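Local coordinates for protein trichothecene 15-O-acetyltransferase TRI3 (Fusarium sporotrichioides, PDB 3FOT) that transfers an acetyl group to the 15-hydroxyl of trichothecenes during biosynthesis of the mycotoxin T-2 toxin, at residues Asp84-His89 / Arg118-Gly123; Ser139-Gly144 / Glu158-Ser163; Asp200-Val205 / His448-Thr453. All blocks are in the same frame, centred on the assembly; numbering follows the deposited sequence.

Contact 1 (Asp84-His89 / Arg118-Gly123); sequences DARFEH and RDWARG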
loop_
_atom_site.group_PDB
_atom_site.type_symbol
_atom_site.label_atom_id
_atom_site.label_comp_id
_atom_site.label_asym_id
_atom_site.label_seq_id
_atom_site.Cartn_x
_atom_site.Cartn_y
_atom_site.Cartn_z
ATOM N N ASP A 84 -6.995 7.561 20.568
ATOM C CA ASP A 84 -7.153 8.876 19.973
ATOM C C ASP A 84 -7.329 8.734 18.466
ATOM O O ASP A 84 -8.145 9.427 17.865
ATOM C CB ASP A 84 -5.921 9.761 20.236
ATOM C CG ASP A 84 -5.765 10.139 21.693
ATOM O OD1 ASP A 84 -6.771 10.028 22.458
ATOM O OD2 ASP A 84 -4.628 10.556 22.053
ATOM N N ALA A 85 -6.547 7.828 17.868
ATOM C CA ALA A 85 -6.538 7.665 16.420
ATOM C C ALA A 85 -7.864 7.072 15.939
ATOM O O ALA A 85 -8.345 7.429 14.863
ATOM C CB ALA A 85 -5.376 6.811 15.988
ATOM N N ARG A 86 -8.450 6.191 16.745
ATOM C CA ARG A 86 -9.740 5.576 16.428
ATOM C C ARG A 86 -10.803 6.662 16.367
ATOM O O ARG A 86 -11.662 6.645 15.488
ATOM C CB ARG A 86 -10.141 4.516 17.465
ATOM C CG ARG A 86 -11.540 3.914 17.132
ATOM C CD ARG A 86 -11.876 2.732 17.976
ATOM N NE ARG A 86 -13.210 2.207 17.681
ATOM C CZ ARG A 86 -13.645 1.002 18.033
ATOM N NH1 ARG A 86 -12.853 0.143 18.676
ATOM N NH2 ARG A 86 -14.897 0.640 17.717
ATOM N N PHE A 87 -10.726 7.610 17.302
ATOM C CA PHE A 87 -11.620 8.762 17.281
ATOM C C PHE A 87 -11.470 9.615 16.026
ATOM O O PHE A 87 -12.460 9.961 15.395
ATOM C CB PHE A 87 -11.478 9.626 18.536
ATOM C CG PHE A 87 -12.610 10.580 18.704
ATOM C CD1 PHE A 87 -13.780 10.162 19.338
ATOM C CD2 PHE A 87 -12.544 11.867 18.162
ATOM C CE1 PHE A 87 -14.870 11.041 19.466
ATOM C CE2 PHE A 87 -13.642 12.749 18.282
ATOM C CZ PHE A 87 -14.787 12.316 18.944
ATOM N N GLU A 88 -10.228 9.914 15.639
ATOM C CA GLU A 88 -9.967 10.687 14.432
ATOM C C GLU A 88 -10.338 9.936 13.150
ATOM O O GLU A 88 -10.901 10.533 12.210
ATOM C CB GLU A 88 -8.487 11.039 14.357
ATOM C CG GLU A 88 -7.994 11.992 15.452
ATOM C CD GLU A 88 -6.618 12.569 15.124
ATOM O OE1 GLU A 88 -6.051 12.243 14.054
ATOM O OE2 GLU A 88 -6.117 13.398 15.913
ATOM N N HIS A 89 -9.982 8.653 13.105
ATOM C CA HIS A 89 -10.060 7.836 11.885
ATOM C C HIS A 89 -10.502 6.409 12.218
ATOM O O HIS A 89 -9.689 5.500 12.356
ATOM C CB HIS A 89 -8.736 7.891 11.117
ATOM C CG HIS A 89 -8.353 9.289 10.752
ATOM N ND1 HIS A 89 -9.134 10.066 9.924
ATOM C CD2 HIS A 89 -7.331 10.075 11.156
ATOM C CE1 HIS A 89 -8.591 11.263 9.806
ATOM N NE2 HIS A 89 -7.495 11.294 10.543
ATOM N N ARG A 118 -10.957 0.482 25.502
ATOM C CA ARG A 118 -9.628 0.237 26.021
ATOM C C ARG A 118 -9.217 -1.219 25.822
ATOM O O ARG A 118 -8.071 -1.494 25.470
ATOM C CB ARG A 118 -9.564 0.672 27.494
ATOM C CG ARG A 118 -9.606 2.177 27.663
ATOM C CD ARG A 118 -9.337 2.620 29.117
ATOM N NE ARG A 118 -10.446 2.304 30.013
ATOM C CZ ARG A 118 -11.407 3.156 30.373
ATOM N NH1 ARG A 118 -12.363 2.754 31.206
ATOM N NH2 ARG A 118 -11.411 4.408 29.924
ATOM N N ASP A 119 -10.153 -2.155 26.023
ATOM C CA ASP A 119 -9.900 -3.573 25.759
ATOM C C ASP A 119 -9.515 -3.780 24.302
ATOM O O ASP A 119 -8.592 -4.529 24.003
ATOM C CB ASP A 119 -11.138 -4.430 26.043
ATOM C CG ASP A 119 -11.476 -4.509 27.517
ATOM O OD1 ASP A 119 -10.638 -4.120 28.348
ATOM O OD2 ASP A 119 -12.592 -4.983 27.812
ATOM N N TRP A 120 -10.252 -3.125 23.402
ATOM C CA TRP A 120 -9.970 -3.220 21.977
ATOM C C TRP A 120 -8.529 -2.744 21.658
ATOM O O TRP A 120 -7.780 -3.453 20.985
ATOM C CB TRP A 120 -11.000 -2.435 21.130
ATOM C CG TRP A 120 -10.517 -2.177 19.716
ATOM C CD1 TRP A 120 -10.562 -3.037 18.655
ATOM C CD2 TRP A 120 -9.849 -0.985 19.245
ATOM N NE1 TRP A 120 -9.976 -2.453 17.550
ATOM C CE2 TRP A 120 -9.548 -1.189 17.878
ATOM C CE3 TRP A 120 -9.497 0.231 19.846
ATOM C CZ2 TRP A 120 -8.874 -0.229 17.102
ATOM C CZ3 TRP A 120 -8.844 1.216 19.065
ATOM C CH2 TRP A 120 -8.535 0.964 17.702
ATOM N N ALA A 121 -8.168 -1.552 22.120
ATOM C CA ALA A 121 -6.820 -0.998 21.842
ATOM C C ALA A 121 -5.692 -1.881 22.409
ATOM O O ALA A 121 -4.706 -2.167 21.729
ATOM C CB ALA A 121 -6.719 0.455 22.361
ATOM N N ARG A 122 -5.868 -2.357 23.647
ATOM C CA ARG A 122 -4.900 -3.288 24.235
ATOM C C ARG A 122 -4.708 -4.532 23.362
ATOM O O ARG A 122 -3.574 -5.037 23.183
ATOM C CB ARG A 122 -5.365 -3.643 25.653
ATOM C CG ARG A 122 -4.523 -4.677 26.380
ATOM C CD ARG A 122 -5.195 -5.067 27.709
ATOM N NE ARG A 122 -5.782 -3.895 28.358
ATOM C CZ ARG A 122 -7.071 -3.788 28.657
ATOM N NH1 ARG A 122 -7.898 -4.811 28.412
ATOM N NH2 ARG A 122 -7.521 -2.677 29.229
ATOM N N GLY A 123 -5.813 -5.018 22.786
ATOM C CA GLY A 123 -5.810 -6.185 21.912
ATOM C C GLY A 123 -5.063 -6.006 20.599
ATOM O O GLY A 123 -4.710 -6.998 19.953
#

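Contact 2 (Ser139-Gly144 / Glu158-Ser163); sequences SEMEEG and ELFLLS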
loop_
_atom_site.group_PDB
_atom_site.type_symbol
_atom_site.label_atom_id
_atom_site.label_comp_id
_atom_site.label_asym_id
_atom_site.label_seq_id
_atom_site.Cartn_x
_atom_site.Cartn_y
_atom_site.Cartn_z
ATOM N N SER A 139 7.703 -12.489 8.009
ATOM C CA SER A 139 8.001 -13.828 7.497
ATOM C C SER A 139 7.405 -14.892 8.419
ATOM O O SER A 139 6.764 -15.846 7.966
ATOM C CB SER A 139 9.518 -14.023 7.369
ATOM O OG SER A 139 10.033 -13.212 6.314
ATOM N N GLU A 140 7.606 -14.710 9.718
ATOM C CA GLU A 140 7.166 -15.681 10.696
ATOM C C GLU A 140 5.643 -15.751 10.733
ATOM O O GLU A 140 5.063 -16.836 10.829
ATOM C CB GLU A 140 7.738 -15.296 12.060
ATOM C CG GLU A 140 7.167 -16.063 13.194
ATOM C CD GLU A 140 7.596 -15.490 14.520
ATOM O OE1 GLU A 140 6.768 -15.537 15.460
ATOM O OE2 GLU A 140 8.739 -14.988 14.601
ATOM N N MET A 141 4.997 -14.589 10.632
ATOM C CA MET A 141 3.553 -14.515 10.682
ATOM C C MET A 141 2.932 -15.161 9.448
ATOM O O MET A 141 1.926 -15.898 9.538
ATOM C CB MET A 141 3.101 -13.057 10.825
ATOM C CG MET A 141 3.347 -12.497 12.203
ATOM S SD MET A 141 2.953 -10.712 12.226
ATOM C CE MET A 141 1.186 -10.724 11.990
ATOM N N GLU A 142 3.561 -14.935 8.306
ATOM C CA GLU A 142 3.065 -15.534 7.072
ATOM C C GLU A 142 3.294 -17.040 7.052
ATOM O O GLU A 142 2.409 -17.792 6.630
ATOM C CB GLU A 142 3.657 -14.826 5.863
ATOM C CG GLU A 142 3.072 -13.425 5.701
ATOM C CD GLU A 142 1.548 -13.439 5.549
ATOM O OE1 GLU A 142 1.001 -14.373 4.910
ATOM O OE2 GLU A 142 0.880 -12.539 6.085
ATOM N N GLU A 143 4.445 -17.479 7.547
ATOM C CA GLU A 143 4.698 -18.925 7.712
ATOM C C GLU A 143 3.700 -19.553 8.708
ATOM O O GLU A 143 3.101 -20.607 8.425
ATOM C CB GLU A 143 6.160 -19.180 8.108
ATOM C CG GLU A 143 7.159 -18.842 6.996
ATOM C CD GLU A 143 8.589 -18.577 7.482
ATOM O OE1 GLU A 143 8.910 -18.915 8.655
ATOM O OE2 GLU A 143 9.394 -18.020 6.681
ATOM N N GLY A 144 3.497 -18.882 9.844
ATOM C CA GLY A 144 2.551 -19.319 10.877
ATOM C C GLY A 144 1.097 -19.417 10.429
ATOM O O GLY A 144 0.395 -20.357 10.820
ATOM N N GLU A 158 -3.099 -3.838 13.514
ATOM C CA GLU A 158 -2.422 -4.208 14.745
ATOM C C GLU A 158 -0.966 -3.759 14.647
ATOM O O GLU A 158 -0.446 -3.577 13.542
ATOM C CB GLU A 158 -2.533 -5.722 14.995
ATOM C CG GLU A 158 -1.968 -6.647 13.908
ATOM C CD GLU A 158 -2.161 -8.121 14.213
ATOM O OE1 GLU A 158 -2.655 -8.438 15.334
ATOM O OE2 GLU A 158 -1.761 -8.970 13.361
ATOM N N LEU A 159 -0.302 -3.629 15.802
ATOM C CA LEU A 159 1.112 -3.190 15.870
ATOM C C LEU A 159 1.893 -4.192 16.689
ATOM O O LEU A 159 1.374 -4.689 17.706
ATOM C CB LEU A 159 1.233 -1.854 16.629
ATOM C CG LEU A 159 1.022 -0.518 15.935
ATOM C CD1 LEU A 159 -0.420 -0.386 15.458
ATOM C CD2 LEU A 159 1.378 0.652 16.866
ATOM N N PHE A 160 3.131 -4.464 16.278
ATOM C CA PHE A 160 4.061 -5.279 17.050
ATOM C C PHE A 160 5.334 -4.502 17.308
ATOM O O PHE A 160 5.994 -4.080 16.364
ATOM C CB PHE A 160 4.414 -6.558 16.288
ATOM C CG PHE A 160 3.233 -7.414 15.984
ATOM C CD1 PHE A 160 2.873 -8.443 16.847
ATOM C CD2 PHE A 160 2.505 -7.217 14.804
ATOM C CE1 PHE A 160 1.776 -9.239 16.576
ATOM C CE2 PHE A 160 1.415 -8.015 14.512
ATOM C CZ PHE A 160 1.039 -9.023 15.393
ATOM N N LEU A 161 5.659 -4.299 18.581
ATOM C CA LEU A 161 6.843 -3.513 18.975
ATOM C C LEU A 161 7.909 -4.512 19.377
ATOM O O LEU A 161 7.656 -5.391 20.204
ATOM C CB LEU A 161 6.527 -2.590 20.166
ATOM C CG LEU A 161 5.218 -1.766 20.141
ATOM C CD1 LEU A 161 4.953 -1.049 21.473
ATOM C CD2 LEU A 161 5.171 -0.805 18.979
ATOM N N LEU A 162 9.080 -4.389 18.786
ATOM C CA LEU A 162 10.137 -5.368 18.977
ATOM C C LEU A 162 11.389 -4.619 19.368
ATOM O O LEU A 162 11.692 -3.576 18.797
ATOM C CB LEU A 162 10.394 -6.096 17.654
ATOM C CG LEU A 162 9.185 -6.614 16.849
ATOM C CD1 LEU A 162 9.659 -7.175 15.515
ATOM C CD2 LEU A 162 8.413 -7.646 17.668
ATOM N N SER A 163 12.139 -5.149 20.322
ATOM C CA SER A 163 13.442 -4.560 20.636
ATOM C C SER A 163 14.305 -5.652 21.245
ATOM O O SER A 163 13.806 -6.501 21.978
ATOM C CB SER A 163 13.342 -3.353 21.595
ATOM O OG SER A 163 14.581 -2.625 21.647
#

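Contact 3 (Asp200-Val205 / His448-Thr453); sequences DLFRLV and HEIKQT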
loop_
_atom_site.group_PDB
_atom_site.type_symbol
_atom_site.label_atom_id
_atom_site.label_comp_id
_atom_site.label_asym_id
_atom_site.label_seq_id
_atom_site.Cartn_x
_atom_site.Cartn_y
_atom_site.Cartn_z
ATOM N N ASP A 200 -0.225 9.437 11.876
ATOM C CA ASP A 200 -1.117 9.920 12.949
ATOM C C ASP A 200 -0.738 9.316 14.293
ATOM O O ASP A 200 -0.678 10.015 15.290
ATOM C CB ASP A 200 -2.581 9.574 12.628
ATOM C CG ASP A 200 -3.115 10.338 11.413
ATOM O OD1 ASP A 200 -2.595 11.427 11.092
ATOM O OD2 ASP A 200 -4.041 9.834 10.762
ATOM N N LEU A 201 -0.511 7.994 14.327
ATOM C CA LEU A 201 -0.063 7.332 15.558
ATOM C C LEU A 201 1.247 7.921 16.068
ATOM O O LEU A 201 1.406 8.125 17.273
ATOM C CB LEU A 201 0.101 5.816 15.336
ATOM C CG LEU A 201 -1.211 5.041 15.138
ATOM C CD1 LEU A 201 -0.880 3.587 14.770
ATOM C CD2 LEU A 201 -2.083 5.106 16.430
ATOM N N PHE A 202 2.189 8.187 15.166
ATOM C CA PHE A 202 3.486 8.769 15.581
ATOM C C PHE A 202 3.324 10.183 16.136
ATOM O O PHE A 202 4.037 10.567 17.082
ATOM C CB PHE A 202 4.528 8.729 14.443
ATOM C CG PHE A 202 5.059 7.348 14.135
ATOM C CD1 PHE A 202 4.684 6.218 14.893
ATOM C CD2 PHE A 202 5.981 7.176 13.099
ATOM C CE1 PHE A 202 5.213 4.937 14.604
ATOM C CE2 PHE A 202 6.500 5.893 12.805
ATOM C CZ PHE A 202 6.125 4.789 13.567
ATOM N N ARG A 203 2.382 10.943 15.585
ATOM C CA ARG A 203 2.029 12.242 16.168
ATOM C C ARG A 203 1.371 12.068 17.549
ATOM O O ARG A 203 1.828 12.624 18.545
ATOM C CB ARG A 203 1.085 12.991 15.234
ATOM C CG ARG A 203 0.308 14.119 15.931
ATOM C CD ARG A 203 -0.528 14.850 14.887
ATOM N NE ARG A 203 -1.424 14.013 14.062
ATOM C CZ ARG A 203 -2.694 13.725 14.351
ATOM N NH1 ARG A 203 -3.412 12.995 13.502
ATOM N NH2 ARG A 203 -3.271 14.182 15.477
ATOM N N LEU A 204 0.322 11.268 17.595
ATOM C CA LEU A 204 -0.524 11.108 18.796
ATOM C C LEU A 204 0.228 10.514 19.969
ATOM O O LEU A 204 0.025 10.927 21.119
ATOM C CB LEU A 204 -1.775 10.297 18.466
ATOM C CG LEU A 204 -2.765 11.010 17.533
ATOM C CD1 LEU A 204 -3.728 10.012 16.920
ATOM C CD2 LEU A 204 -3.518 12.147 18.301
ATOM N N VAL A 205 1.142 9.583 19.705
ATOM C CA VAL A 205 1.844 8.936 20.827
ATOM C C VAL A 205 2.718 9.963 21.590
ATOM O O VAL A 205 3.004 9.782 22.786
ATOM C CB VAL A 205 2.623 7.685 20.350
ATOM C CG1 VAL A 205 3.894 8.133 19.622
ATOM C CG2 VAL A 205 2.927 6.747 21.535
ATOM N N HIS A 448 9.622 12.261 10.389
ATOM C CA HIS A 448 10.979 11.742 10.629
ATOM C C HIS A 448 11.243 11.340 12.083
ATOM O O HIS A 448 12.130 10.496 12.352
ATOM C CB HIS A 448 12.017 12.781 10.258
ATOM C CG HIS A 448 12.287 12.881 8.792
ATOM N ND1 HIS A 448 13.130 13.842 8.267
ATOM C CD2 HIS A 448 11.824 12.165 7.739
ATOM C CE1 HIS A 448 13.208 13.681 6.956
ATOM N NE2 HIS A 448 12.412 12.684 6.607
ATOM N N GLU A 449 10.524 11.957 13.016
ATOM C CA GLU A 449 10.709 11.641 14.433
ATOM C C GLU A 449 9.397 11.550 15.177
ATOM O O GLU A 449 8.384 12.178 14.792
ATOM C CB GLU A 449 11.604 12.681 15.149
ATOM C CG GLU A 449 12.962 12.961 14.529
ATOM C CD GLU A 449 12.951 14.084 13.500
ATOM O OE1 GLU A 449 11.966 14.852 13.412
ATOM O OE2 GLU A 449 13.964 14.212 12.787
ATOM N N ILE A 450 9.419 10.747 16.241
ATOM C CA ILE A 450 8.404 10.786 17.265
ATOM C C ILE A 450 8.997 11.693 18.352
ATOM O O ILE A 450 10.124 11.462 18.807
ATOM C CB ILE A 450 8.124 9.375 17.846
ATOM C CG1 ILE A 450 7.490 8.490 16.773
ATOM C CG2 ILE A 450 7.163 9.472 19.040
ATOM C CD1 ILE A 450 7.450 6.991 17.087
ATOM N N LYS A 451 8.236 12.718 18.727
ATOM C CA LYS A 451 8.651 13.740 19.703
ATOM C C LYS A 451 7.785 13.660 20.948
ATOM O O LYS A 451 6.639 13.218 20.881
ATOM C CB LYS A 451 8.490 15.147 19.112
ATOM C CG LYS A 451 9.458 15.432 17.987
ATOM C CD LYS A 451 9.126 16.731 17.304
ATOM C CE LYS A 451 10.109 16.964 16.170
ATOM N NZ LYS A 451 11.238 17.755 16.687
ATOM N N GLN A 452 8.339 14.094 22.083
ATOM C CA GLN A 452 7.533 14.428 23.267
ATOM C C GLN A 452 6.910 15.793 22.972
ATOM O O GLN A 452 7.614 16.804 22.871
ATOM C CB GLN A 452 8.413 14.520 24.515
ATOM C CG GLN A 452 7.635 14.807 25.779
ATOM C CD GLN A 452 8.518 14.974 26.994
ATOM O OE1 GLN A 452 9.718 15.228 26.881
ATOM N NE2 GLN A 452 7.917 14.881 28.167
ATOM N N THR A 453 5.598 15.799 22.782
ATOM C CA THR A 453 4.911 16.949 22.224
ATOM C C THR A 453 5.078 18.193 23.104
ATOM O O THR A 453 5.291 19.299 22.583
ATOM C CB THR A 453 3.439 16.629 21.973
ATOM O OG1 THR A 453 3.367 15.477 21.121
ATOM C CG2 THR A 453 2.737 17.781 21.278
HETATM O O HOH W 1 5.489 12.837 17.687
HETATM O O HOH W 2 0.947 14.620 20.223
#

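Contact 1 (Asp84-His89 / Arg118-Gly123)
R86 lies over one face of the W120 indole, which it meets along most of the length of its side chain. R86 CB stands 3.9 Å from W120 CZ3, and R86 CD forms a CH-pi contact over the six-membered ring, 3.9 Å from its centroid. Beyond it the guanidinium adds a cation-pi interaction, with R86 CZ 4.6 Å from the same centroid and 15° off the ring normal. The guanidinium does not lie flat on the indole: the two planes are 79° apart, and the group dips one edge toward the face, bringing R86 NH1 to 3.3 Å from W120 CD2. An extended chain from CG to NE, with CG anti to the backbone N (chi1 178°), carries the charge across the ring. This arginine-tryptophan pair joins helix 71-88 to helix 114-124 in a BAHD-superfamily acyltransferase, away from the substrate site. A second shell fixes the charged end. R86 NE donates to Y108 OH on strand 105-109, R86 NH1 also bonds a bound glycerol, and A93 and P111 pack against the side chain. W120 touches L82, one turn earlier on the arginine's helix, while A121 packs on L83 of that helix. Within helix 114-124, R122 NH1 reaches D119 OD1 at 2.8 Å in a salt bridge, approaching from above the carboxylate plane.

Contact 2 (Ser139-Gly144 / Glu158-Ser163)
M141 of helix 134-147 and F160 of strand 158-163 mark the closest backbone approach, yet their CA atoms are still 11.2 Å apart, so side chains alone span the gap. The strand belongs to the six-stranded mixed sheet of this BAHD-type, CoA-dependent acyltransferase fold, lying next to the outermost strand 125-129 and antiparallel to strand 177-184. E158 and F160, two residues apart, project toward helix 134-147, whereas L159 and L161 pack against helix 71-88. The sheet thus carries a helix on either side here.

M141 provides the whole helical side of the contact, and it comes from the direction opposite to both of its partners. CG stands beside the backbone N (chi1 -73°) and the next bond is extended, which sends the sulfur out toward the strand; the chain then bends at its last torsion (chi3 67°) and brings the methyl up against both the ring and the carboxylate. The sulfur makes a Met-aromatic contact, with M141 SD 4.3 Å from the centroid of the F160 ring in an oblique approach, 30° off the ring normal. No hydrogen bond crosses between the segments, and the surface they bury is small.

Neighbouring residues complete the cluster: H183 of strand 177-184 touches both M141 and E158, and H126 meets the F160 ring. On the helix, E142 forms a salt bridge with R145 and hydrogen bonds with Y54 and N470, while E143 forms a salt bridge with R278 of strand 277-283 in another sheet.

E158 reaches the methyl through an extended chain beyond CG, and M141 CE ends equally far from two different atoms, 3.7 Å from E158 OE2 and 3.7 Å from F160 CE2.

Contact 3 (Asp200-Val205 / His448-Thr453)
I450 makes all of the apolar contact, using separate branches for two residues of helix 191-205. Its CD1 rests over one face of the F202 ring, a CH-pi contact 3.9 Å from the centroid and displaced toward the rim near F202 CD1. The other branch turns to the valine: I450 CG2 meets V205 CG1 at 3.6 Å, the two side chains crossing at about a right angle. With CG1 beside the backbone N (chi1 -67°) and CG2 beside the carbonyl carbon, both partners are reached at once.

Polar links run through water. One water donates to F202 O at 2.8 Å and accepts from K451 N at 2.9 Å; another donates to R203 O and is hydrogen-bonded to T453 OG1 at 2.7 Å. Helix carbonyls are thereby tied to the strand without a direct hydrogen bond between the segments.

Of the charged groups, R203 NH1 forms a salt bridge with D200 OD1 at 3.0 Å within the helix, although its stronger partner is E88.

I450 pairs through its backbone with V459 and L460; strand 449-452 is an outermost strand of the six-stranded sheet, and the whole is helix-on-sheet packing at the margin of a BAHD-type acyltransferase fold.

How the contacts relate
Helix 71-88 and helix 191-205 bring contacts 1 and 3 together: E88 OE1 and R203 NH1 form a 2.8 Å salt bridge, and A85 CB packs on L201 CD2 at 3.7 Å. Their centres are about 16 Å apart. Contacts 2 and 3 both reach the six-stranded sheet, at strands 158-163 and 449-452, and meet where L159 CD1 lies 4.1 Å from L201 CD1. Contacts 1 and 2 do not touch, their nearest atoms being about 5 Å apart. All three lie away from H414, which binds 15-deacetylcalonectrin; the glycerol on R86 at contact 1 probably came from the crystallisation liquor.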